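Local structure of 4-amino-4-deoxychorismate lyase (Legionella pneumophila, 3LUL) at residues 15-18 with 19-23; 63-66 with 67-71; 73-76 with 77-80; 147-150 with 151-155; 260-263 with 264-268. The protein is a member of the class IV aminotransferase fold family that carries a covalently attached pyridoxal phosphate and assembles as two subunits. All blocks are in the same frame, centred on the assembly; numbering follows the deposited sequence. Where two conformers were deposited one is given.

Contact 1 of 5, residues 15-18 with 19-23; sequences PSFG and IDDRI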
loop_
_atom_site.group_PDB
_atom_site.type_symbol
_atom_site.label_atom_id
_atom_site.label_comp_id
_atom_site.label_asym_id
_atom_site.label_seq_id
_atom_site.Cartn_x
_atom_site.Cartn_y
_atom_site.Cartn_z
ATOM N N PRO B 15 -15.521 5.105 -16.714
ATOM C CA PRO B 15 -15.931 4.259 -15.596
ATOM C C PRO B 15 -15.034 4.442 -14.378
ATOM O O PRO B 15 -13.863 4.825 -14.525
ATOM C CB PRO B 15 -15.781 2.837 -16.158
ATOM C CG PRO B 15 -14.734 2.937 -17.176
ATOM C CD PRO B 15 -14.782 4.345 -17.737
ATOM N N SER B 16 -15.579 4.172 -13.189
ATOM C CA SER B 16 -14.752 4.020 -11.986
ATOM C C SER B 16 -15.307 2.935 -11.061
ATOM O O SER B 16 -16.315 2.315 -11.361
ATOM C CB SER B 16 -14.636 5.342 -11.226
ATOM O OG SER B 16 -13.507 5.337 -10.330
ATOM N N PHE B 17 -14.623 2.738 -9.937
ATOM C CA PHE B 17 -14.981 1.722 -8.948
ATOM C C PHE B 17 -15.889 2.320 -7.872
ATOM O O PHE B 17 -15.712 3.468 -7.488
ATOM C CB PHE B 17 -13.714 1.173 -8.310
ATOM C CG PHE B 17 -12.748 0.555 -9.300
ATOM C CD1 PHE B 17 -13.005 -0.683 -9.864
ATOM C CD2 PHE B 17 -11.562 1.221 -9.643
ATOM C CE1 PHE B 17 -12.110 -1.252 -10.757
ATOM C CE2 PHE B 17 -10.658 0.652 -10.509
ATOM C CZ PHE B 17 -10.935 -0.584 -11.086
ATOM N N GLY B 18 -16.849 1.541 -7.381
ATOM C CA GLY B 18 -17.828 2.038 -6.410
ATOM C C GLY B 18 -17.168 2.057 -5.030
ATOM O O GLY B 18 -16.157 1.402 -4.807
ATOM N N ILE B 19 -17.762 2.786 -4.098
ATOM C CA ILE B 19 -17.093 3.051 -2.818
ATOM C C ILE B 19 -17.032 1.799 -1.933
ATOM O O ILE B 19 -16.230 1.734 -1.037
ATOM C CB ILE B 19 -17.803 4.193 -2.066
ATOM C CG1 ILE B 19 -16.897 4.776 -0.964
ATOM C CG2 ILE B 19 -19.145 3.720 -1.546
ATOM C CD1 ILE B 19 -15.577 5.330 -1.486
ATOM N N ASP B 20 -17.877 0.816 -2.205
ATOM C CA ASP B 20 -17.833 -0.489 -1.512
ATOM C C ASP B 20 -16.802 -1.482 -2.081
ATOM O O ASP B 20 -16.748 -2.635 -1.634
ATOM C CB ASP B 20 -19.225 -1.138 -1.532
ATOM C CG ASP B 20 -19.733 -1.428 -2.968
ATOM O OD1 ASP B 20 -19.170 -0.864 -3.944
ATOM O OD2 ASP B 20 -20.711 -2.202 -3.133
ATOM N N ASP B 21 -16.024 -1.054 -3.089
ATOM C CA ASP B 21 -15.032 -1.914 -3.732
ATOM C C ASP B 21 -13.810 -2.090 -2.833
ATOM O O ASP B 21 -13.343 -1.146 -2.181
ATOM C CB ASP B 21 -14.632 -1.341 -5.107
ATOM C CG ASP B 21 -13.974 -2.367 -6.007
ATOM O OD1 ASP B 21 -12.968 -2.946 -5.575
ATOM O OD2 ASP B 21 -14.458 -2.581 -7.141
ATOM N N ARG B 22 -13.304 -3.323 -2.761
ATOM C CA ARG B 22 -12.171 -3.600 -1.879
ATOM C C ARG B 22 -10.859 -2.926 -2.352
ATOM O O ARG B 22 -9.891 -2.860 -1.595
ATOM C CB ARG B 22 -11.992 -5.112 -1.664
ATOM C CG ARG B 22 -13.173 -5.752 -0.946
ATOM C CD ARG B 22 -13.008 -7.232 -0.769
ATOM N NE ARG B 22 -11.675 -7.598 -0.271
ATOM C CZ ARG B 22 -11.278 -7.497 1.007
ATOM N NH1 ARG B 22 -12.088 -7.063 1.974
ATOM N NH2 ARG B 22 -10.055 -7.864 1.330
ATOM N N ILE B 23 -10.838 -2.386 -3.579
ATOM C CA ILE B 23 -9.700 -1.594 -4.041
ATOM C C ILE B 23 -9.400 -0.444 -3.089
ATOM O O ILE B 23 -8.246 -0.026 -2.990
ATOM C CB ILE B 23 -9.871 -1.120 -5.525
ATOM C CG1 ILE B 23 -8.562 -0.566 -6.103
ATOM C CG2 ILE B 23 -10.954 -0.056 -5.695
ATOM C CD1 ILE B 23 -8.586 -0.479 -7.650
HETATM O O HOH W 1 -16.601 -1.255 -8.015
#

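Contact 2 of 5, residues 63-66 with 67-71; sequences ISFD and DWFEH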
loop_
_atom_site.group_PDB
_atom_site.type_symbol
_atom_site.label_atom_id
_atom_site.label_comp_id
_atom_site.label_asym_id
_atom_site.label_seq_id
_atom_site.Cartn_x
_atom_site.Cartn_y
_atom_site.Cartn_z
ATOM N N ILE B 63 -11.029 -13.868 -17.365
ATOM C CA ILE B 63 -11.067 -13.224 -18.672
ATOM C C ILE B 63 -10.019 -13.942 -19.507
ATOM O O ILE B 63 -8.869 -14.046 -19.098
ATOM C CB ILE B 63 -10.831 -11.709 -18.586
ATOM C CG1 ILE B 63 -10.858 -11.082 -19.992
ATOM C CG2 ILE B 63 -9.535 -11.357 -17.869
ATOM C CD1 ILE B 63 -10.893 -9.515 -19.951
ATOM N N SER B 64 -10.421 -14.438 -20.669
ATOM C CA SER B 64 -9.498 -15.198 -21.507
ATOM C C SER B 64 -8.479 -14.238 -22.111
ATOM O O SER B 64 -8.712 -13.014 -22.168
ATOM C CB SER B 64 -10.268 -15.946 -22.598
ATOM O OG SER B 64 -10.804 -15.015 -23.524
ATOM N N PHE B 65 -7.340 -14.757 -22.564
ATOM C CA PHE B 65 -6.378 -13.900 -23.231
ATOM C C PHE B 65 -6.984 -13.206 -24.456
ATOM O O PHE B 65 -6.739 -12.029 -24.696
ATOM C CB PHE B 65 -5.111 -14.663 -23.649
ATOM C CG PHE B 65 -4.200 -13.832 -24.488
ATOM C CD1 PHE B 65 -3.549 -12.728 -23.915
ATOM C CD2 PHE B 65 -4.059 -14.065 -25.849
ATOM C CE1 PHE B 65 -2.740 -11.920 -24.677
ATOM C CE2 PHE B 65 -3.243 -13.250 -26.630
ATOM C CZ PHE B 65 -2.589 -12.161 -26.045
ATOM N N ASP B 66 -7.721 -13.967 -25.268
ATOM C CA ASP B 66 -8.310 -13.395 -26.478
ATOM C C ASP B 66 -9.252 -12.225 -26.138
ATOM O O ASP B 66 -9.255 -11.217 -26.847
ATOM C CB ASP B 66 -9.017 -14.469 -27.289
ATOM C CG ASP B 66 -8.035 -15.446 -27.947
ATOM O OD1 ASP B 66 -6.842 -15.112 -28.108
ATOM O OD2 ASP B 66 -8.467 -16.553 -28.310
ATOM N N ASP B 67 -10.075 -12.386 -25.100
ATOM C CA ASP B 67 -10.994 -11.319 -24.700
ATOM C C ASP B 67 -10.219 -10.105 -24.155
ATOM O O ASP B 67 -10.549 -8.944 -24.473
ATOM C CB ASP B 67 -12.029 -11.802 -23.674
ATOM C CG ASP B 67 -13.123 -12.683 -24.299
ATOM O OD1 ASP B 67 -13.210 -12.819 -25.537
ATOM O OD2 ASP B 67 -13.914 -13.231 -23.531
ATOM N N TRP B 68 -9.170 -10.384 -23.385
ATOM C CA TRP B 68 -8.266 -9.338 -22.883
ATOM C C TRP B 68 -7.714 -8.548 -24.042
ATOM O O TRP B 68 -7.804 -7.319 -24.072
ATOM C CB TRP B 68 -7.144 -10.004 -22.114
ATOM C CG TRP B 68 -5.883 -9.246 -21.834
ATOM C CD1 TRP B 68 -4.736 -9.291 -22.562
ATOM C CD2 TRP B 68 -5.595 -8.458 -20.681
ATOM N NE1 TRP B 68 -3.759 -8.542 -21.966
ATOM C CE2 TRP B 68 -4.258 -8.024 -20.799
ATOM C CE3 TRP B 68 -6.334 -8.058 -19.568
ATOM C CZ2 TRP B 68 -3.660 -7.198 -19.867
ATOM C CZ3 TRP B 68 -5.733 -7.249 -18.624
ATOM C CH2 TRP B 68 -4.412 -6.813 -18.781
ATOM N N PHE B 69 -7.142 -9.267 -25.005
ATOM C CA PHE B 69 -6.529 -8.615 -26.162
ATOM C C PHE B 69 -7.566 -7.783 -26.918
ATOM O O PHE B 69 -7.322 -6.629 -27.231
ATOM C CB PHE B 69 -5.855 -9.652 -27.075
ATOM C CG PHE B 69 -5.006 -9.040 -28.170
ATOM C CD1 PHE B 69 -3.650 -8.778 -27.952
ATOM C CD2 PHE B 69 -5.556 -8.766 -29.406
ATOM C CE1 PHE B 69 -2.859 -8.225 -28.957
ATOM C CE2 PHE B 69 -4.769 -8.213 -30.437
ATOM C CZ PHE B 69 -3.419 -7.960 -30.207
ATOM N N GLU B 70 -8.741 -8.358 -27.150
ATOM C CA GLU B 70 -9.856 -7.664 -27.842
ATOM C C GLU B 70 -10.263 -6.379 -27.111
ATOM O O GLU B 70 -10.525 -5.352 -27.751
ATOM C CB GLU B 70 -11.075 -8.599 -28.006
ATOM C CG GLU B 70 -12.434 -7.933 -28.432
ATOM C CD GLU B 70 -12.398 -7.188 -29.772
ATOM O OE1 GLU B 70 -11.311 -7.087 -30.391
ATOM O OE2 GLU B 70 -13.476 -6.692 -30.204
ATOM N N HIS B 71 -10.314 -6.436 -25.785
ATOM C CA HIS B 71 -10.576 -5.222 -24.983
ATOM C C HIS B 71 -9.526 -4.150 -25.161
ATOM O O HIS B 71 -9.877 -2.978 -25.273
ATOM C CB HIS B 71 -10.750 -5.532 -23.510
ATOM C CG HIS B 71 -12.130 -5.953 -23.155
ATOM N ND1 HIS B 71 -12.462 -7.258 -22.865
ATOM C CD2 HIS B 71 -13.274 -5.241 -23.057
ATOM C CE1 HIS B 71 -13.748 -7.326 -22.576
ATOM N NE2 HIS B 71 -14.265 -6.117 -22.693
HETATM O O HOH W 2 -13.175 -14.266 -21.242
#

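Contact 3 of 5, residues 73-76 with 77-80; sequences IQKI and QKDN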
loop_
_atom_site.group_PDB
_atom_site.type_symbol
_atom_site.label_atom_id
_atom_site.label_comp_id
_atom_site.label_asym_id
_atom_site.label_seq_id
_atom_site.Cartn_x
_atom_site.Cartn_y
_atom_site.Cartn_z
ATOM N N ILE B 73 -7.599 -3.766 -27.832
ATOM C CA ILE B 73 -7.741 -3.251 -29.201
ATOM C C ILE B 73 -8.916 -2.291 -29.276
ATOM O O ILE B 73 -8.795 -1.233 -29.891
ATOM C CB ILE B 73 -7.877 -4.378 -30.245
ATOM C CG1 ILE B 73 -6.589 -5.215 -30.319
ATOM C CG2 ILE B 73 -8.204 -3.797 -31.649
ATOM C CD1 ILE B 73 -5.331 -4.470 -30.702
ATOM N N GLN B 74 -10.028 -2.616 -28.614
ATOM C CA GLN B 74 -11.217 -1.768 -28.710
ATOM C C GLN B 74 -10.999 -0.417 -28.041
ATOM O O GLN B 74 -11.520 0.584 -28.512
ATOM C CB GLN B 74 -12.478 -2.452 -28.161
ATOM C CG GLN B 74 -13.056 -3.572 -29.084
ATOM C CD GLN B 74 -13.219 -3.174 -30.578
ATOM O OE1 GLN B 74 -12.704 -3.852 -31.469
ATOM N NE2 GLN B 74 -13.939 -2.080 -30.844
ATOM N N LYS B 75 -10.194 -0.400 -26.975
ATOM C CA LYS B 75 -9.793 0.835 -26.303
ATOM C C LYS B 75 -8.878 1.703 -27.153
ATOM O O LYS B 75 -9.115 2.914 -27.273
ATOM C CB LYS B 75 -9.156 0.515 -24.948
ATOM C CG LYS B 75 -10.106 0.711 -23.822
ATOM C CD LYS B 75 -10.072 2.171 -23.415
ATOM C CE LYS B 75 -11.369 2.596 -22.831
ATOM N NZ LYS B 75 -11.236 3.892 -22.136
ATOM N N ILE B 76 -7.855 1.096 -27.757
ATOM C CA ILE B 76 -6.930 1.771 -28.685
ATOM C C ILE B 76 -7.652 2.398 -29.873
ATOM O O ILE B 76 -7.431 3.582 -30.218
ATOM C CB ILE B 76 -5.849 0.763 -29.211
ATOM C CG1 ILE B 76 -4.861 0.383 -28.085
ATOM C CG2 ILE B 76 -5.118 1.258 -30.475
ATOM C CD1 ILE B 76 -4.216 -0.996 -28.309
ATOM N N GLN B 77 -8.521 1.606 -30.494
ATOM C CA GLN B 77 -9.345 2.078 -31.602
ATOM C C GLN B 77 -10.299 3.212 -31.207
ATOM O O GLN B 77 -10.383 4.245 -31.905
ATOM C CB GLN B 77 -10.121 0.906 -32.203
ATOM C CG GLN B 77 -9.223 -0.006 -33.031
ATOM C CD GLN B 77 -9.979 -1.172 -33.668
ATOM O OE1 GLN B 77 -11.196 -1.314 -33.502
ATOM N NE2 GLN B 77 -9.251 -2.018 -34.391
ATOM N N LYS B 78 -10.989 3.051 -30.078
ATOM C CA LYS B 78 -11.959 4.048 -29.647
ATOM C C LYS B 78 -11.270 5.364 -29.306
ATOM O O LYS B 78 -11.774 6.423 -29.632
ATOM C CB LYS B 78 -12.763 3.534 -28.465
ATOM C CG LYS B 78 -13.909 4.448 -28.033
ATOM C CD LYS B 78 -14.264 4.273 -26.542
ATOM C CE LYS B 78 -15.109 3.023 -26.279
ATOM N NZ LYS B 78 -15.169 2.684 -24.806
ATOM N N ASP B 79 -10.123 5.293 -28.648
ATOM C CA ASP B 79 -9.386 6.483 -28.232
ATOM C C ASP B 79 -8.364 6.966 -29.264
ATOM O O ASP B 79 -7.596 7.886 -28.982
ATOM C CB ASP B 79 -8.686 6.190 -26.905
ATOM C CG ASP B 79 -9.670 5.897 -25.764
ATOM O OD1 ASP B 79 -10.903 5.999 -25.961
ATOM O OD2 ASP B 79 -9.204 5.555 -24.651
ATOM N N ASN B 80 -8.337 6.349 -30.445
ATOM C CA ASN B 80 -7.455 6.751 -31.530
ATOM C C ASN B 80 -5.967 6.764 -31.188
ATOM O O ASN B 80 -5.206 7.609 -31.658
ATOM C CB ASN B 80 -7.929 8.106 -32.092
ATOM C CG ASN B 80 -9.364 8.036 -32.589
ATOM O OD1 ASN B 80 -9.659 7.313 -33.550
ATOM N ND2 ASN B 80 -10.274 8.744 -31.906
HETATM O O HOH W 3 -9.324 5.560 -21.830
#

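Contact 4 of 5, residues 147-150 with 151-155; sequences EAII and AQRQA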
loop_
_atom_site.group_PDB
_atom_site.type_symbol
_atom_site.label_atom_id
_atom_site.label_comp_id
_atom_site.label_asym_id
_atom_site.label_seq_id
_atom_site.Cartn_x
_atom_site.Cartn_y
_atom_site.Cartn_z
ATOM N N GLU B 147 4.102 4.253 -0.728
ATOM C CA GLU B 147 5.508 4.178 -0.375
ATOM C C GLU B 147 6.385 4.755 -1.499
ATOM O O GLU B 147 7.319 5.553 -1.244
ATOM C CB GLU B 147 5.910 2.750 -0.053
ATOM C CG GLU B 147 7.320 2.648 0.475
ATOM C CD GLU B 147 7.782 1.219 0.699
ATOM O OE1 GLU B 147 6.970 0.337 1.068
ATOM O OE2 GLU B 147 8.999 1.030 0.547
ATOM N N ALA B 148 6.072 4.331 -2.727
ATOM C CA ALA B 148 6.744 4.793 -3.924
ATOM C C ALA B 148 6.543 6.280 -4.148
ATOM O O ALA B 148 7.472 6.987 -4.513
ATOM C CB ALA B 148 6.285 4.004 -5.164
ATOM N N ILE B 149 5.331 6.746 -3.939
ATOM C CA ILE B 149 5.015 8.175 -4.062
ATOM C C ILE B 149 5.847 9.005 -3.091
ATOM O O ILE B 149 6.471 9.988 -3.490
ATOM C CB ILE B 149 3.484 8.446 -3.839
ATOM C CG1 ILE B 149 2.683 7.849 -5.001
ATOM C CG2 ILE B 149 3.211 9.966 -3.707
ATOM C CD1 ILE B 149 1.188 7.788 -4.733
ATOM N N ILE B 150 5.872 8.611 -1.827
ATOM C CA ILE B 150 6.641 9.349 -0.811
ATOM C C ILE B 150 8.154 9.388 -1.197
ATOM O O ILE B 150 8.785 10.444 -1.168
ATOM C CB ILE B 150 6.422 8.731 0.599
ATOM C CG1 ILE B 150 4.945 8.904 1.052
ATOM C CG2 ILE B 150 7.424 9.345 1.635
ATOM C CD1 ILE B 150 4.624 8.139 2.335
ATOM N N ALA B 151 8.693 8.228 -1.571
ATOM C CA ALA B 151 10.092 8.077 -1.958
ATOM C C ALA B 151 10.412 8.947 -3.181
ATOM O O ALA B 151 11.407 9.682 -3.199
ATOM C CB ALA B 151 10.386 6.617 -2.217
ATOM N N GLN B 152 9.544 8.937 -4.183
ATOM C CA GLN B 152 9.766 9.803 -5.345
ATOM C C GLN B 152 9.689 11.304 -5.037
ATOM O O GLN B 152 10.518 12.096 -5.500
ATOM C CB GLN B 152 8.822 9.470 -6.491
ATOM C CG GLN B 152 9.104 10.377 -7.705
ATOM C CD GLN B 152 8.786 9.730 -8.989
ATOM O OE1 GLN B 152 7.713 9.188 -9.159
ATOM N NE2 GLN B 152 9.723 9.753 -9.905
ATOM N N ARG B 153 8.727 11.709 -4.229
ATOM C CA ARG B 153 8.716 13.090 -3.744
ATOM C C ARG B 153 9.981 13.496 -3.011
ATOM O O ARG B 153 10.422 14.642 -3.150
ATOM C CB ARG B 153 7.526 13.330 -2.848
ATOM C CG ARG B 153 6.180 13.252 -3.573
ATOM C CD ARG B 153 5.117 13.918 -2.683
ATOM N NE ARG B 153 3.735 13.548 -2.993
ATOM C CZ ARG B 153 3.121 13.845 -4.136
ATOM N NH1 ARG B 153 3.767 14.500 -5.112
ATOM N NH2 ARG B 153 1.845 13.502 -4.311
ATOM N N GLN B 154 10.587 12.586 -2.253
ATOM C CA GLN B 154 11.837 12.931 -1.525
ATOM C C GLN B 154 12.983 13.157 -2.494
ATOM O O GLN B 154 13.798 14.094 -2.343
ATOM C CB GLN B 154 12.267 11.832 -0.559
ATOM C CG GLN B 154 11.401 11.699 0.660
ATOM C CD GLN B 154 12.001 10.794 1.743
ATOM O OE1 GLN B 154 13.118 10.294 1.613
ATOM N NE2 GLN B 154 11.235 10.577 2.806
ATOM N N ALA B 155 13.053 12.263 -3.475
ATOM C CA ALA B 155 13.991 12.390 -4.582
ATOM C C ALA B 155 13.872 13.742 -5.280
ATOM O O ALA B 155 14.863 14.438 -5.460
ATOM C CB ALA B 155 13.752 11.239 -5.603
#

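Contact 5 of 5, residues 260-263 with 264-268; sequences IDKL and IFLLN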
loop_
_atom_site.group_PDB
_atom_site.type_symbol
_atom_site.label_atom_id
_atom_site.label_comp_id
_atom_site.label_asym_id
_atom_site.label_seq_id
_atom_site.Cartn_x
_atom_site.Cartn_y
_atom_site.Cartn_z
ATOM N N ILE B 260 24.223 -1.028 -23.977
ATOM C CA ILE B 260 22.944 -0.309 -23.840
ATOM C C ILE B 260 22.346 -0.012 -25.227
ATOM O O ILE B 260 21.144 -0.248 -25.448
ATOM C CB ILE B 260 23.079 0.978 -23.011
ATOM C CG1 ILE B 260 23.530 0.627 -21.575
ATOM C CG2 ILE B 260 21.729 1.761 -23.004
ATOM C CD1 ILE B 260 23.821 1.835 -20.652
ATOM N N ASP B 261 23.152 0.462 -26.173
ATOM C CA ASP B 261 22.614 0.708 -27.522
ATOM C C ASP B 261 22.096 -0.559 -28.205
ATOM O O ASP B 261 21.041 -0.534 -28.841
ATOM C CB ASP B 261 23.620 1.404 -28.432
ATOM C CG ASP B 261 24.049 2.750 -27.886
ATOM O OD1 ASP B 261 23.168 3.543 -27.524
ATOM O OD2 ASP B 261 25.259 3.001 -27.804
ATOM N N LYS B 262 22.816 -1.656 -28.038
ATOM C CA LYS B 262 22.376 -2.943 -28.564
ATOM C C LYS B 262 21.035 -3.378 -27.941
ATOM O O LYS B 262 20.129 -3.810 -28.641
ATOM C CB LYS B 262 23.430 -4.035 -28.325
ATOM C CG LYS B 262 22.987 -5.376 -28.908
ATOM C CD LYS B 262 24.117 -6.365 -29.133
ATOM C CE LYS B 262 23.614 -7.573 -29.933
ATOM N NZ LYS B 262 24.640 -8.619 -30.139
ATOM N N LEU B 263 20.928 -3.295 -26.625
ATOM C CA LEU B 263 19.694 -3.692 -25.945
ATOM C C LEU B 263 18.493 -2.807 -26.329
ATOM O O LEU B 263 17.401 -3.328 -26.559
ATOM C CB LEU B 263 19.913 -3.754 -24.443
ATOM C CG LEU B 263 20.883 -4.865 -24.014
ATOM C CD1 LEU B 263 21.084 -4.764 -22.523
ATOM C CD2 LEU B 263 20.415 -6.272 -24.423
ATOM N N ILE B 264 18.704 -1.499 -26.470
ATOM C CA ILE B 264 17.655 -0.602 -26.975
ATOM C C ILE B 264 17.176 -1.046 -28.365
ATOM O O ILE B 264 15.946 -1.150 -28.629
ATOM C CB ILE B 264 18.141 0.864 -27.046
ATOM C CG1 ILE B 264 18.262 1.421 -25.630
ATOM C CG2 ILE B 264 17.183 1.720 -27.925
ATOM C CD1 ILE B 264 18.953 2.757 -25.550
ATOM N N PHE B 265 18.130 -1.369 -29.227
ATOM C CA PHE B 265 17.789 -1.825 -30.560
ATOM C C PHE B 265 16.942 -3.084 -30.495
ATOM O O PHE B 265 15.883 -3.152 -31.122
ATOM C CB PHE B 265 19.038 -2.047 -31.428
ATOM C CG PHE B 265 18.712 -2.620 -32.796
ATOM C CD1 PHE B 265 18.598 -3.984 -32.976
ATOM C CD2 PHE B 265 18.503 -1.788 -33.884
ATOM C CE1 PHE B 265 18.291 -4.516 -34.215
ATOM C CE2 PHE B 265 18.200 -2.322 -35.134
ATOM C CZ PHE B 265 18.091 -3.688 -35.287
ATOM N N LEU B 266 17.387 -4.070 -29.714
ATOM C CA LEU B 266 16.690 -5.351 -29.648
ATOM C C LEU B 266 15.271 -5.233 -29.062
ATOM O O LEU B 266 14.313 -5.789 -29.617
ATOM C CB LEU B 266 17.529 -6.367 -28.875
ATOM C CG LEU B 266 18.834 -6.793 -29.545
ATOM C CD1 LEU B 266 19.668 -7.623 -28.597
ATOM C CD2 LEU B 266 18.530 -7.528 -30.863
ATOM N N LEU B 267 15.133 -4.479 -27.979
ATOM C CA LEU B 267 13.807 -4.254 -27.386
ATOM C C LEU B 267 12.901 -3.577 -28.407
ATOM O O LEU B 267 11.738 -3.918 -28.488
ATOM C CB LEU B 267 13.854 -3.418 -26.104
ATOM C CG LEU B 267 14.564 -4.036 -24.895
ATOM C CD1 LEU B 267 14.695 -2.959 -23.806
ATOM C CD2 LEU B 267 13.884 -5.297 -24.331
ATOM N N ASN B 268 13.458 -2.662 -29.191
ATOM C CA ASN B 268 12.702 -1.948 -30.232
ATOM C C ASN B 268 12.206 -2.808 -31.370
ATOM O O ASN B 268 11.131 -2.536 -31.883
ATOM C CB ASN B 268 13.514 -0.796 -30.834
ATOM C CG ASN B 268 13.454 0.466 -30.007
ATOM O OD1 ASN B 268 12.734 0.540 -29.003
ATOM N ND2 ASN B 268 14.211 1.478 -30.427
#

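Contact 1 of 5, residues 15-18 with 19-23
Asp21 OD2 is held by two hydrogen-bond partners: a water that donates to it (water O to OD2 2.7 Å) while accepting from Gly18 N, and Ser91 OG on strand 84-91. Asp21 OD2 also lies 3.6 Å from Phe17 CD1, with the carboxylate and ring planes 70° apart. A first torsion that sets Asp21 CG anti to the backbone N (chi1 -162°) swings the carboxylate into this position. Asp21 OD1 then accepts from Ile23 N at 3.0 Å on the anti side, which makes an Asx turn, and from Gly93 N as well. Overlapping it at Asp21, a type I beta turn runs from Gly18 to Asp21 in the loop between strands 4-6 and 28-36; its closing bond runs from Asp21 N to Gly18 O, 3.0 Å. Beyond the turn, Ile23 CD1 comes over one face of the Phe17 ring, 4.2 Å from the centroid and 28° off the normal, a CH-pi contact. Phe17 O is hydrogen-bonded to Ser16 OG of the second subunit.

Contact 2 of 5, residues 63-66 with 67-71
Ile63 runs its extended side chain along the first turn of helix 65-78 and fills the hollow between Asp67, Trp68 and His71. Ile63 CG1 lies 3.9 Å from Asp67 CB, while the tip, CD1, sits 3.9 Å from Trp68 CA and 4.0 Å from His71 ND1. Phe65, two residues on, packs against Trp68 and Phe69. Phe65 CD1 approaches Trp68 CD1 at 3.9 Å, the Phe65 ring and the five-membered ring of Trp68 inclined obliquely at 36°, and Phe65 CZ reaches Phe69 CD1 at 4.0 Å. Phe69 CB stands over one face of the Phe65 ring, displaced toward the rim, and the two phenylalanine side chains lie side by side, pointing the same way. Trp68 is anchored beyond this cluster, NE1 bonding to Ala43 O and the indole packing against helix 43-57. At the helix start Ser64 OG accepts from Asp67 N at 3.2 Å (160°), and a water that accepts from Ser64 N donates to Asp67 OD2 at 2.6 Å: an N-cap, with the Asp67 carboxylate linked to the cap residue's own N-H through water.

Contact 3 of 5, residues 73-76 with 77-80
Asp79 N bonds to Lys75 O at 2.9 Å in the last turn of helix 65-78, which a Schellman motif ends: Asn80, with positive phi, is the C-prime residue, Leu81 N turns back to Ile76 O, and Asn80 N makes a weak bond to Gln77 O. Lys75 has an unusual first torsion, -100°, and bends again at chi2, -85°, before its outer part straightens; this carries CD to 3.7 Å from Asp79 OD2. Asp79 keeps CG beside its own backbone N, which places CG 3.4 Å from Lys75 O. Two residues earlier, Gln77 extends beyond CG and reaches across Ile73, its CG 3.4 Å from Ile73 O and its terminal NE2 3.4 Å from Ile73 CG2. Lys78 instead bends at chi3, which brings its NZ within 4.9 Å of Lys75 NZ; both ammonium groups also form long, weak ion pairs with Asp9. Asp79 OD2 is hydrogen-bonded to Thr112 OG1 on strand 106-113. Lys75 NZ and Asp79 OD2, a long salt bridge at 3.6 Å, share a water that accepts from NZ at 2.6 Å and donates to OD2.

Contact 4 of 5, residues 147-150 with 151-155
Arg153 lies alongside Ile149, one turn apart on helix 146-157, the two side chains pointing the same way in an i to i+4 pair at the subunit interface. Followed outward, Arg153 CB is 3.6 Å from Ile149 O, and CG approaches the same carbonyl oxygen more closely, at 3.3 Å. The chain is extended from CG to NE, which carries it past the backbone to the branch methyl of the isoleucine. There the last torsion (chi4 -65°) turns the Arg153 guanidinium so that Ile149 CG2 lies over one of its faces, 3.7 Å from NE and 3.9 Å from CZ. A methyl group against this flat face is a van der Waals contact that covers the group without using its N-H bonds. Those point onward to the second subunit: NH2 forms a salt bridge with Glu27 and a hydrogen bond to Glu101 O there, and NH1 a weak one to Ala100 O. Within its own chain that Glu27 also pairs with Arg22, so this carboxylate pairs with arginines of both subunits. On the inner side of the helix, Ala151 packs on Ala163 and Phe165 of strand 162-167, its CB 3.4 Å from Glu147 O, while the Glu147 carboxylate bonds to Arg131, Tyr138 and Trp129. Beside Arg153, Gln154 stretches back over Ile150: its CG is 3.4 Å from Ile150 O and its NE2 4.2 Å from Ile150 CG2.

Contact 5 of 5, residues 260-263 with 264-268
Ile260 O accepts from Ile264 N at 2.9 Å (169°), the first of four successive i to i+4 backbone bonds; those from Phe265 N to Asp261 O, Leu266 N to Lys262 O and Leu267 N to Leu263 O follow, the last at 2.9 Å and 173°. The apolar contacts keep the same spacing. Ile264 CD1 meets Ile260 CG2 at 3.9 Å. With CG anti to the carbonyl carbon (chi1 -67°), Leu266 reaches back along the helix and brings CD1 to 4.0 Å from the aliphatic CG of Lys262, whose side chain also rests on His213 and Met215 in a loop. One side of this regular alpha helix, 258-269, formed by Ile260, Leu263 and Leu267, packs against strands 232-237 and 241-248 and helix 201-212, whereas Asp261, Lys262 and Phe265 are exposed. Side-chain carbons also approach backbone carbonyls: Ile264 CG1 sits 3.3 Å from Ile260 O, and Leu267 CG lies 3.4 Å from Leu263 O. Among the charged groups, Asp261 OD1 makes a salt bridge with Arg244 on strand 241-248.

Contacts 2 and 3 take up the start and the end of one helix, 65-78, with centres 14 Å apart; their segments adjoin along it, with no touch between them beyond the chain itself. Contact 1 stays separate from both, its nearest atoms about 6 Å from contact 3. Contacts 1 and 4 both touch the second subunit; within one chain their centres are 25 Å apart, yet Arg22 of contact 1 meets Arg153 and Ile149 of contact 4 across the interface. Contact 4 begins six residues after Lys141, which bears the pyridoxal phosphate. Contact 5 lies far from contact 1, centres 40 Å apart, on the opposite side of the chain's centre.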